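Local coordinates for protein putative ketosteroid isomerase (Parabacteroides distasonis ATCC 8503, PDB 3KE7) that is of unproven function but, as a SnoaL-like member of the NTF2 clan, probably acts as a ketosteroid isomerase-like enzyme or small-molecule binder, at residues Glu25-Thr30 / Leu91-Asp96; Ala34-Ser39 / Glu58-Tyr63; Asp42-Asp47 / Glu51-Gly56. All coordinates share one frame; numbering follows the deposited sequence.

Contact 1 of 3, residues Glu25-Thr30 / Leu91-Asp96; sequences EALAST and LTFNLD
Leu27, in the last turn of the helix within Glu25-Thr30, faces Leu95 of the extended strand Leu91-Asp96 with their CA atoms 10.3 Å apart. At that spacing the backbones cannot bond to each other; the close contacts are between side chains, and 97 Å² is buried. Leu27 and Leu95 reach toward each other tip to tip: both methyls of Leu27 straddle one methyl of Leu95, CD1 and CD2 of Leu27 each lying 4.2 Å from Leu95 CD2. Leu95 extends CG anti to its backbone N (chi1 -170°), which sends CD2 out toward Leu27. A looser touch follows at Phe93, where Leu27 CD1 approaches ring atom CE2 obliquely at 4.5 Å. Within the strand, Leu95 CB lies in the plane of the Phe93 ring, at its edge. All three residues are buried, and Leu95 also touches the bound bicine, which places this packing at the wall of the ligand pocket. Helix 15-28 packs on one face of the sheet, as expected of the helix on the concave side in NTF2-like folds. Leu27 further packs on Phe75 and Met77 of strand 74-85 and on Phe35 of helix 34-38, while Leu95 meets Trp106 of strand 102-114.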
loop_
_atom_site.group_PDB
_atom_site.type_symbol
_atom_site.label_atom_id
_atom_site.label_comp_id
_atom_site.label_asym_id
_atom_site.label_seq_id
_atom_site.Cartn_x
_atom_site.Cartn_y
_atom_site.Cartn_z
ATOM N N GLU B 25 -4.882 18.113 -1.269
ATOM C CA GLU B 25 -5.510 18.863 -2.378
ATOM C C GLU B 25 -6.511 17.979 -3.120
ATOM O O GLU B 25 -7.596 18.402 -3.437
ATOM C CB GLU B 25 -4.449 19.390 -3.325
ATOM C CG GLU B 25 -5.049 20.134 -4.504
ATOM C CD GLU B 25 -4.026 20.702 -5.434
ATOM O OE1 GLU B 25 -3.005 20.026 -5.701
ATOM O OE2 GLU B 25 -4.259 21.838 -5.918
ATOM N N ALA B 26 -6.129 16.740 -3.423
ATOM C CA ALA B 26 -6.999 15.842 -4.156
ATOM C C ALA B 26 -8.221 15.478 -3.296
ATOM O O ALA B 26 -9.334 15.338 -3.783
ATOM C CB ALA B 26 -6.221 14.574 -4.552
ATOM N N LEU B 27 -7.984 15.227 -2.011
ATOM C CA LEU B 27 -9.081 14.889 -1.127
ATOM C C LEU B 27 -10.144 15.953 -1.031
ATOM O O LEU B 27 -11.344 15.630 -0.927
ATOM C CB LEU B 27 -8.558 14.590 0.298
ATOM C CG LEU B 27 -7.868 13.218 0.409
ATOM C CD1 LEU B 27 -7.065 13.153 1.654
ATOM C CD2 LEU B 27 -8.920 12.143 0.336
ATOM N N ALA B 28 -9.698 17.206 -0.950
ATOM C CA ALA B 28 -10.585 18.355 -0.795
ATOM C C ALA B 28 -10.974 18.999 -2.124
ATOM O O ALA B 28 -11.720 19.982 -2.114
ATOM C CB ALA B 28 -9.908 19.366 0.095
ATOM N N SER B 29 -10.536 18.442 -3.256
ATOM C CA SER B 29 -10.798 19.056 -4.568
ATOM C C SER B 29 -12.272 19.085 -4.899
ATOM O O SER B 29 -13.001 18.144 -4.601
ATOM C CB SER B 29 -10.087 18.292 -5.680
ATOM O OG SER B 29 -10.319 18.886 -6.957
ATOM N N THR B 30 -12.670 20.148 -5.577
ATOM C CA THR B 30 -13.995 20.280 -6.123
ATOM C C THR B 30 -14.148 19.383 -7.372
ATOM O O THR B 30 -15.284 19.108 -7.822
ATOM C CB THR B 30 -14.283 21.782 -6.510
ATOM O OG1 THR B 30 -13.391 22.185 -7.573
ATOM C CG2 THR B 30 -14.097 22.682 -5.332
ATOM N N LEU B 91 3.164 7.172 0.819
ATOM C CA LEU B 91 2.411 7.976 1.794
ATOM C C LEU B 91 1.428 7.096 2.527
ATOM O O LEU B 91 0.583 6.431 1.918
ATOM C CB LEU B 91 1.683 9.113 1.082
ATOM C CG LEU B 91 0.648 9.854 1.920
ATOM C CD1 LEU B 91 1.293 10.600 3.120
ATOM C CD2 LEU B 91 -0.163 10.810 1.018
ATOM N N THR B 92 1.542 7.067 3.828
ATOM C CA THR B 92 0.602 6.310 4.662
ATOM C C THR B 92 -0.019 7.257 5.683
ATOM O O THR B 92 0.651 8.156 6.233
ATOM C CB THR B 92 1.256 5.113 5.380
ATOM O OG1 THR B 92 2.407 5.567 6.078
ATOM C CG2 THR B 92 1.694 4.046 4.353
ATOM N N PHE B 93 -1.306 7.076 5.962
ATOM C CA PHE B 93 -1.982 7.910 6.917
ATOM C C PHE B 93 -3.309 7.264 7.329
ATOM O O PHE B 93 -3.799 6.323 6.667
ATOM C CB PHE B 93 -2.225 9.332 6.354
ATOM C CG PHE B 93 -3.051 9.403 5.072
ATOM C CD1 PHE B 93 -2.437 9.269 3.843
ATOM C CD2 PHE B 93 -4.419 9.686 5.106
ATOM C CE1 PHE B 93 -3.179 9.341 2.662
ATOM C CE2 PHE B 93 -5.162 9.788 3.937
ATOM C CZ PHE B 93 -4.519 9.583 2.709
ATOM N N ASN B 94 -3.880 7.828 8.388
ATOM C CA ASN B 94 -5.241 7.588 8.744
ATOM C C ASN B 94 -6.016 8.857 8.436
ATOM O O ASN B 94 -5.419 9.955 8.416
ATOM C CB ASN B 94 -5.342 7.151 10.210
ATOM C CG ASN B 94 -4.891 5.734 10.387
ATOM O OD1 ASN B 94 -3.737 5.469 10.709
ATOM N ND2 ASN B 94 -5.774 4.801 10.014
ATOM N N LEU B 95 -7.297 8.721 8.184
ATOM C CA LEU B 95 -8.110 9.868 7.831
ATOM C C LEU B 95 -9.454 9.789 8.487
ATOM O O LEU B 95 -10.158 8.820 8.306
ATOM C CB LEU B 95 -8.323 9.920 6.318
ATOM C CG LEU B 95 -8.972 11.221 5.734
ATOM C CD1 LEU B 95 -7.953 12.308 5.732
ATOM C CD2 LEU B 95 -9.466 10.975 4.306
ATOM N N ASP B 96 -9.815 10.804 9.273
ATOM C CA ASP B 96 -11.197 10.916 9.782
ATOM C C ASP B 96 -12.003 11.849 8.795
ATOM O O ASP B 96 -11.653 12.974 8.651
ATOM C CB ASP B 96 -11.208 11.491 11.197
ATOM C CG ASP B 96 -10.695 10.524 12.261
ATOM O OD1 ASP B 96 -10.496 9.319 11.998
ATOM O OD2 ASP B 96 -10.466 11.018 13.383
#

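Contact 2 of 3, residues Ala34-Ser39 / Glu58-Tyr63; sequences AFVELS and EQLRTY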
loop_
_atom_site.group_PDB
_atom_site.type_symbol
_atom_site.label_atom_id
_atom_site.label_comp_id
_atom_site.label_asym_id
_atom_site.label_seq_id
_atom_site.Cartn_x
_atom_site.Cartn_y
_atom_site.Cartn_z
ATOM N N ALA B 34 -10.294 14.382 -9.544
ATOM C CA ALA B 34 -8.926 14.781 -9.071
ATOM C C ALA B 34 -7.963 13.614 -8.924
ATOM O O ALA B 34 -6.845 13.676 -9.444
ATOM C CB ALA B 34 -8.992 15.553 -7.747
ATOM N N PHE B 35 -8.386 12.555 -8.235
ATOM C CA PHE B 35 -7.499 11.411 -8.066
ATOM C C PHE B 35 -7.213 10.665 -9.346
ATOM O O PHE B 35 -6.125 10.076 -9.464
ATOM C CB PHE B 35 -8.011 10.451 -6.983
ATOM C CG PHE B 35 -7.613 10.835 -5.585
ATOM C CD1 PHE B 35 -6.277 10.833 -5.191
ATOM C CD2 PHE B 35 -8.578 11.195 -4.656
ATOM C CE1 PHE B 35 -5.903 11.185 -3.894
ATOM C CE2 PHE B 35 -8.231 11.554 -3.374
ATOM C CZ PHE B 35 -6.906 11.508 -2.963
ATOM N N VAL B 36 -8.110 10.700 -10.327
ATOM C CA VAL B 36 -7.849 10.066 -11.600
ATOM C C VAL B 36 -6.780 10.864 -12.356
ATOM O O VAL B 36 -5.830 10.308 -12.894
ATOM C CB VAL B 36 -9.127 9.944 -12.437
ATOM C CG1 VAL B 36 -8.827 9.321 -13.831
ATOM C CG2 VAL B 36 -10.180 9.112 -11.680
ATOM N N GLU B 37 -6.909 12.183 -12.306
ATOM C CA GLU B 37 -5.904 13.054 -12.913
ATOM C C GLU B 37 -4.513 12.908 -12.279
ATOM O O GLU B 37 -3.488 12.994 -12.994
ATOM C CB GLU B 37 -6.374 14.494 -12.825
ATOM C CG GLU B 37 -7.719 14.724 -13.554
ATOM N N LEU B 38 -4.472 12.605 -10.992
ATOM C CA LEU B 38 -3.240 12.475 -10.267
ATOM C C LEU B 38 -2.634 11.077 -10.406
ATOM O O LEU B 38 -1.497 10.844 -9.997
ATOM C CB LEU B 38 -3.504 12.759 -8.796
ATOM C CG LEU B 38 -2.380 12.854 -7.785
ATOM C CD1 LEU B 38 -1.269 13.743 -8.264
ATOM C CD2 LEU B 38 -2.917 13.343 -6.460
ATOM N N SER B 39 -3.376 10.134 -10.987
ATOM C CA SER B 39 -2.910 8.741 -11.109
ATOM C C SER B 39 -2.293 8.446 -12.477
ATOM O O SER B 39 -2.665 9.043 -13.486
ATOM C CB SER B 39 -4.095 7.771 -10.853
ATOM O OG SER B 39 -4.574 7.850 -9.519
ATOM N N GLU B 58 -7.786 3.311 -16.991
ATOM C CA GLU B 58 -9.091 3.332 -17.607
ATOM C C GLU B 58 -10.170 2.731 -16.705
ATOM O O GLU B 58 -11.280 3.248 -16.636
ATOM C CB GLU B 58 -9.061 2.708 -19.009
ATOM C CG GLU B 58 -8.220 3.549 -19.958
ATOM C CD GLU B 58 -8.544 5.061 -19.827
ATOM O OE1 GLU B 58 -9.725 5.437 -19.974
ATOM O OE2 GLU B 58 -7.631 5.864 -19.530
ATOM N N GLN B 59 -9.830 1.662 -15.991
ATOM C CA GLN B 59 -10.746 1.066 -15.002
ATOM C C GLN B 59 -10.991 2.026 -13.859
ATOM O O GLN B 59 -12.126 2.159 -13.379
ATOM C CB GLN B 59 -10.220 -0.228 -14.414
ATOM C CG GLN B 59 -10.510 -1.462 -15.218
ATOM C CD GLN B 59 -10.044 -2.728 -14.524
ATOM O OE1 GLN B 59 -9.737 -2.729 -13.321
ATOM N NE2 GLN B 59 -9.978 -3.820 -15.278
ATOM N N LEU B 60 -9.925 2.675 -13.396
ATOM C CA LEU B 60 -10.047 3.652 -12.316
ATOM C C LEU B 60 -11.003 4.785 -12.742
ATOM O O LEU B 60 -11.858 5.213 -11.982
ATOM C CB LEU B 60 -8.687 4.213 -11.914
ATOM C CG LEU B 60 -8.755 5.077 -10.651
ATOM C CD1 LEU B 60 -9.030 4.235 -9.386
ATOM C CD2 LEU B 60 -7.464 5.887 -10.519
ATOM N N ARG B 61 -10.800 5.310 -13.938
ATOM C CA ARG B 61 -11.621 6.376 -14.500
ATOM C C ARG B 61 -13.081 5.967 -14.545
ATOM O O ARG B 61 -13.935 6.711 -14.081
ATOM C CB ARG B 61 -11.108 6.776 -15.879
ATOM C CG ARG B 61 -11.910 7.908 -16.456
ATOM C CD ARG B 61 -11.585 8.142 -17.938
ATOM N NE ARG B 61 -10.162 8.014 -18.192
ATOM C CZ ARG B 61 -9.250 8.936 -17.921
ATOM N NH1 ARG B 61 -9.598 10.110 -17.384
ATOM N NH2 ARG B 61 -7.965 8.678 -18.198
ATOM N N THR B 62 -13.376 4.801 -15.068
ATOM C CA THR B 62 -14.744 4.290 -15.115
ATOM C C THR B 62 -15.384 4.217 -13.739
ATOM O O THR B 62 -16.536 4.608 -13.549
ATOM C CB THR B 62 -14.745 2.903 -15.795
ATOM O OG1 THR B 62 -14.234 3.081 -17.120
ATOM C CG2 THR B 62 -16.175 2.303 -15.845
ATOM N N TYR B 63 -14.629 3.742 -12.749
ATOM C CA TYR B 63 -15.120 3.663 -11.383
ATOM C C TYR B 63 -15.429 5.072 -10.811
ATOM O O TYR B 63 -16.511 5.336 -10.263
ATOM C CB TYR B 63 -14.070 2.961 -10.522
ATOM C CG TYR B 63 -14.448 2.787 -9.090
ATOM C CD1 TYR B 63 -15.559 2.057 -8.741
ATOM C CD2 TYR B 63 -13.673 3.335 -8.072
ATOM C CE1 TYR B 63 -15.906 1.887 -7.415
ATOM C CE2 TYR B 63 -13.977 3.128 -6.756
ATOM C CZ TYR B 63 -15.121 2.424 -6.437
ATOM O OH TYR B 63 -15.518 2.231 -5.109
#
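Val36 lays its CG1 methyl over one face of the Arg61 guanidinium, with Val36 CG1 3.7 Å from Arg61 NH1. The two side chains cross at about a right angle, and the same methyl also lies 4.0 Å from Arg61 CB, so it sits between the root of the arginine and its flat end. The bend of the arginine explains this: it leaves the helix with CG anti to the backbone N and then folds at chi3 (-40°), bringing the guanidinium back across the valine. In the modelled conformer of Glu58, one turn earlier in the same helix, Arg61 grips the carboxylate side-on, NE to OE1 and NH2 to OE2, the latter a salt bridge of 3.1 Å with an N-H...O angle of 167°. Both oxygens are met on their syn sides, which would help to hold the guanidinium, although Glu58 has a second conformer. In this conformer one edge of the cation is paired while Val36 CG1 lies over a face.

The other branch of Val36 serves the buried side, where its CG2 comes within 4.4 Å of Leu60 CD2. That leucine methyl also meets Ser39, whose OG lies 3.6 Å from Leu60 CD2. The hydroxyl is directed elsewhere, Ser39 OG donating at 2.7 Å to Phe35 O of the helix that Ser39 follows. The backbones come close, Val36 and Arg61 having CA atoms 6.0 Å apart. Val36 also packs on Leu57 and Tyr64 of helix 57-65. Such packing of short helices beside a strongly curved sheet is characteristic of the NTF2-like alpha+beta cone fold, to which the SnoaL-like domain belongs.

Contact 3 of 3, residues Asp42-Asp47 / Glu51-Gly56; sequences DVIYFD and ETKIEG
The Phe46 ring carries Lys53 CB over one face, a CH-pi contact with CB 3.9 Å from the ring centroid and 27° off its normal, displaced toward the rim; the same ring stacks with His126. The Tyr45 ring differs: Ile54 CD1 meets it obliquely, while Asp47 OD2 lies at its edge, in plane, and accepts from Tyr45 OH at 2.7 Å. Lys53 sets CG in the crowded position between backbone N and carbonyl carbon (chi1 71°), and its chain crosses Ile44, whose CG2 lies 3.7 Å from Lys53 CD. Ile44 CD1 runs alongside Glu55, 3.6 Å from Glu55 CG. In the modelled conformer of Glu55, one of two, Lys53 NZ forms a salt bridge along the strand to Glu55 OE2, 2.8 Å away, from above the carboxylate plane. In the second subunit, Lys53 NZ also bonds Arg79 O and Glu55 OE2 pairs with Arg79 NE. An alanine here keeps CB over Phe46, but losing CD and NZ would probably open a gap beside Ile44 CG2 and leave the neighbour's Arg79 O without this donor.

Tyr45 and Ile54 form an antiparallel hydrogen-bonded pair, Tyr45 N to Ile54 O at 3.0 Å and Ile54 N to Tyr45 O at 2.9 Å. Gly56 N donates to Val43 O at 2.8 Å. The hairpin edges the sheet within this chain, strand 43-46 running parallel to strand 120-129, while helix 57-65 packs on Val43, Tyr45 and Ile54.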
loop_
_atom_site.group_PDB
_atom_site.type_symbol
_atom_site.label_atom_id
_atom_site.label_comp_id
_atom_site.label_asym_id
_atom_site.label_seq_id
_atom_site.Cartn_x
_atom_site.Cartn_y
_atom_site.Cartn_z
ATOM N N ASP B 42 -0.721 2.859 -15.004
ATOM C CA ASP B 42 -0.556 1.532 -14.395
ATOM C C ASP B 42 -1.079 1.472 -12.978
ATOM O O ASP B 42 -0.754 0.527 -12.236
ATOM C CB ASP B 42 0.909 1.113 -14.468
ATOM C CG ASP B 42 1.824 2.049 -13.739
ATOM O OD1 ASP B 42 1.646 3.314 -13.788
ATOM O OD2 ASP B 42 2.813 1.515 -13.145
ATOM N N VAL B 43 -1.952 2.389 -12.606
ATOM C CA VAL B 43 -2.419 2.454 -11.240
ATOM C C VAL B 43 -3.201 1.186 -10.837
ATOM O O VAL B 43 -3.952 0.625 -11.618
ATOM C CB VAL B 43 -3.273 3.728 -11.047
ATOM C CG1 VAL B 43 -4.596 3.658 -11.926
ATOM C CG2 VAL B 43 -3.590 3.969 -9.584
ATOM N N ILE B 44 -3.001 0.780 -9.598
ATOM C CA ILE B 44 -3.733 -0.281 -8.957
ATOM C C ILE B 44 -4.473 0.374 -7.797
ATOM O O ILE B 44 -3.907 1.136 -7.038
ATOM C CB ILE B 44 -2.779 -1.383 -8.419
ATOM C CG1 ILE B 44 -1.912 -1.983 -9.517
ATOM C CG2 ILE B 44 -3.553 -2.461 -7.651
ATOM C CD1 ILE B 44 -2.636 -2.651 -10.565
ATOM N N TYR B 45 -5.725 0.000 -7.591
ATOM C CA TYR B 45 -6.575 0.627 -6.574
ATOM C C TYR B 45 -7.463 -0.384 -5.840
ATOM O O TYR B 45 -8.064 -1.293 -6.445
ATOM C CB TYR B 45 -7.506 1.634 -7.299
ATOM C CG TYR B 45 -8.555 2.331 -6.439
ATOM C CD1 TYR B 45 -9.733 1.698 -6.142
ATOM C CD2 TYR B 45 -8.386 3.666 -5.976
ATOM C CE1 TYR B 45 -10.686 2.290 -5.384
ATOM C CE2 TYR B 45 -9.347 4.272 -5.232
ATOM C CZ TYR B 45 -10.499 3.553 -4.902
ATOM O OH TYR B 45 -11.492 4.171 -4.144
ATOM N N PHE B 46 -7.517 -0.232 -4.512
ATOM C CA PHE B 46 -8.408 -0.953 -3.646
ATOM C C PHE B 46 -9.248 0.012 -2.813
ATOM O O PHE B 46 -8.761 1.035 -2.344
ATOM C CB PHE B 46 -7.661 -1.764 -2.568
ATOM C CG PHE B 46 -6.708 -2.821 -3.038
ATOM C CD1 PHE B 46 -7.115 -4.144 -3.231
ATOM C CD2 PHE B 46 -5.358 -2.552 -3.159
ATOM C CE1 PHE B 46 -6.188 -5.164 -3.524
ATOM C CE2 PHE B 46 -4.462 -3.615 -3.484
ATOM C CZ PHE B 46 -4.881 -4.875 -3.636
ATOM N N ASP B 47 -10.490 -0.393 -2.545
ATOM C CA ASP B 47 -11.295 0.263 -1.523
ATOM C C ASP B 47 -12.291 -0.771 -1.009
ATOM O O ASP B 47 -12.369 -1.852 -1.545
ATOM C CB ASP B 47 -11.948 1.604 -1.946
ATOM C CG ASP B 47 -13.153 1.466 -2.848
ATOM O OD1 ASP B 47 -13.888 0.450 -2.831
ATOM O OD2 ASP B 47 -13.468 2.500 -3.540
ATOM N N GLU B 51 -14.817 -6.076 -5.070
ATOM C CA GLU B 51 -14.612 -7.473 -4.910
ATOM C C GLU B 51 -13.199 -7.915 -5.323
ATOM O O GLU B 51 -12.697 -8.919 -4.836
ATOM C CB GLU B 51 -15.639 -8.214 -5.749
ATOM C CG GLU B 51 -15.627 -9.672 -5.606
ATOM C CD GLU B 51 -15.973 -10.147 -4.215
ATOM O OE1 GLU B 51 -16.899 -9.591 -3.620
ATOM O OE2 GLU B 51 -15.352 -11.115 -3.766
ATOM N N THR B 52 -12.607 -7.170 -6.254
ATOM C CA THR B 52 -11.220 -7.417 -6.684
ATOM C C THR B 52 -10.599 -6.068 -7.039
ATOM O O THR B 52 -11.334 -5.100 -7.352
ATOM C CB THR B 52 -11.214 -8.416 -7.879
ATOM O OG1 THR B 52 -9.891 -8.860 -8.063
ATOM C CG2 THR B 52 -11.758 -7.762 -9.172
ATOM N N LYS B 53 -9.290 -5.982 -6.969
ATOM C CA LYS B 53 -8.649 -4.702 -7.193
ATOM C C LYS B 53 -8.848 -4.165 -8.627
ATOM O O LYS B 53 -9.007 -4.929 -9.598
ATOM C CB LYS B 53 -7.139 -4.732 -6.848
ATOM C CG LYS B 53 -6.272 -5.533 -7.841
ATOM C CD LYS B 53 -4.968 -5.831 -7.230
ATOM C CE LYS B 53 -3.945 -6.428 -8.182
ATOM N NZ LYS B 53 -4.496 -7.602 -8.925
ATOM N N ILE B 54 -8.903 -2.846 -8.735
ATOM C CA ILE B 54 -8.896 -2.120 -9.978
ATOM C C ILE B 54 -7.497 -2.066 -10.510
ATOM O O ILE B 54 -6.559 -1.850 -9.777
ATOM C CB ILE B 54 -9.503 -0.700 -9.785
ATOM C CG1 ILE B 54 -11.009 -0.811 -9.779
ATOM C CG2 ILE B 54 -9.011 0.258 -10.892
ATOM C CD1 ILE B 54 -11.757 0.506 -9.422
ATOM N N GLU B 55 -7.386 -2.289 -11.813
ATOM C CA GLU B 55 -6.084 -2.269 -12.525
ATOM C C GLU B 55 -6.168 -1.421 -13.749
ATOM O O GLU B 55 -6.906 -1.732 -14.732
ATOM C CB GLU B 55 -5.675 -3.654 -12.925
ATOM C CG GLU B 55 -5.525 -4.534 -11.758
ATOM C CD GLU B 55 -5.199 -5.952 -12.100
ATOM O OE1 GLU B 55 -4.452 -6.197 -13.108
ATOM O OE2 GLU B 55 -5.669 -6.830 -11.305
ATOM N N GLY B 56 -5.338 -0.409 -13.769
ATOM C CA GLY B 56 -5.234 0.486 -14.885
ATOM C C GLY B 56 -6.066 1.734 -14.752
ATOM O O GLY B 56 -7.139 1.727 -14.172
#

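All three contacts are largely buried, yet their settings differ. Contact 1 lies nearest the centre of the chain, its own centre about 7 Å away, and is purely apolar; contact 2 combines apolar packing with an arginine paired within its own helix, in the modelled conformer of Glu58; contact 3, centred about 13 Å out, adds backbone pairing and charges that reach the second subunit. Contacts 1 and 2 meet through consecutive helices, Phe35 CE1 lying 3.5 Å from Ala26 CB. Contacts 2 and 3 meet where helix 57-65 follows the hairpin: Leu60 CD1 approaches Tyr45 CD2 at 3.5 Å, and Tyr63 OH probably bonds Asp47 OD2. Contacts 1 and 3 do not touch but share one sheet, and segments 91-96 and 42-47/51-56 all touch the second subunit.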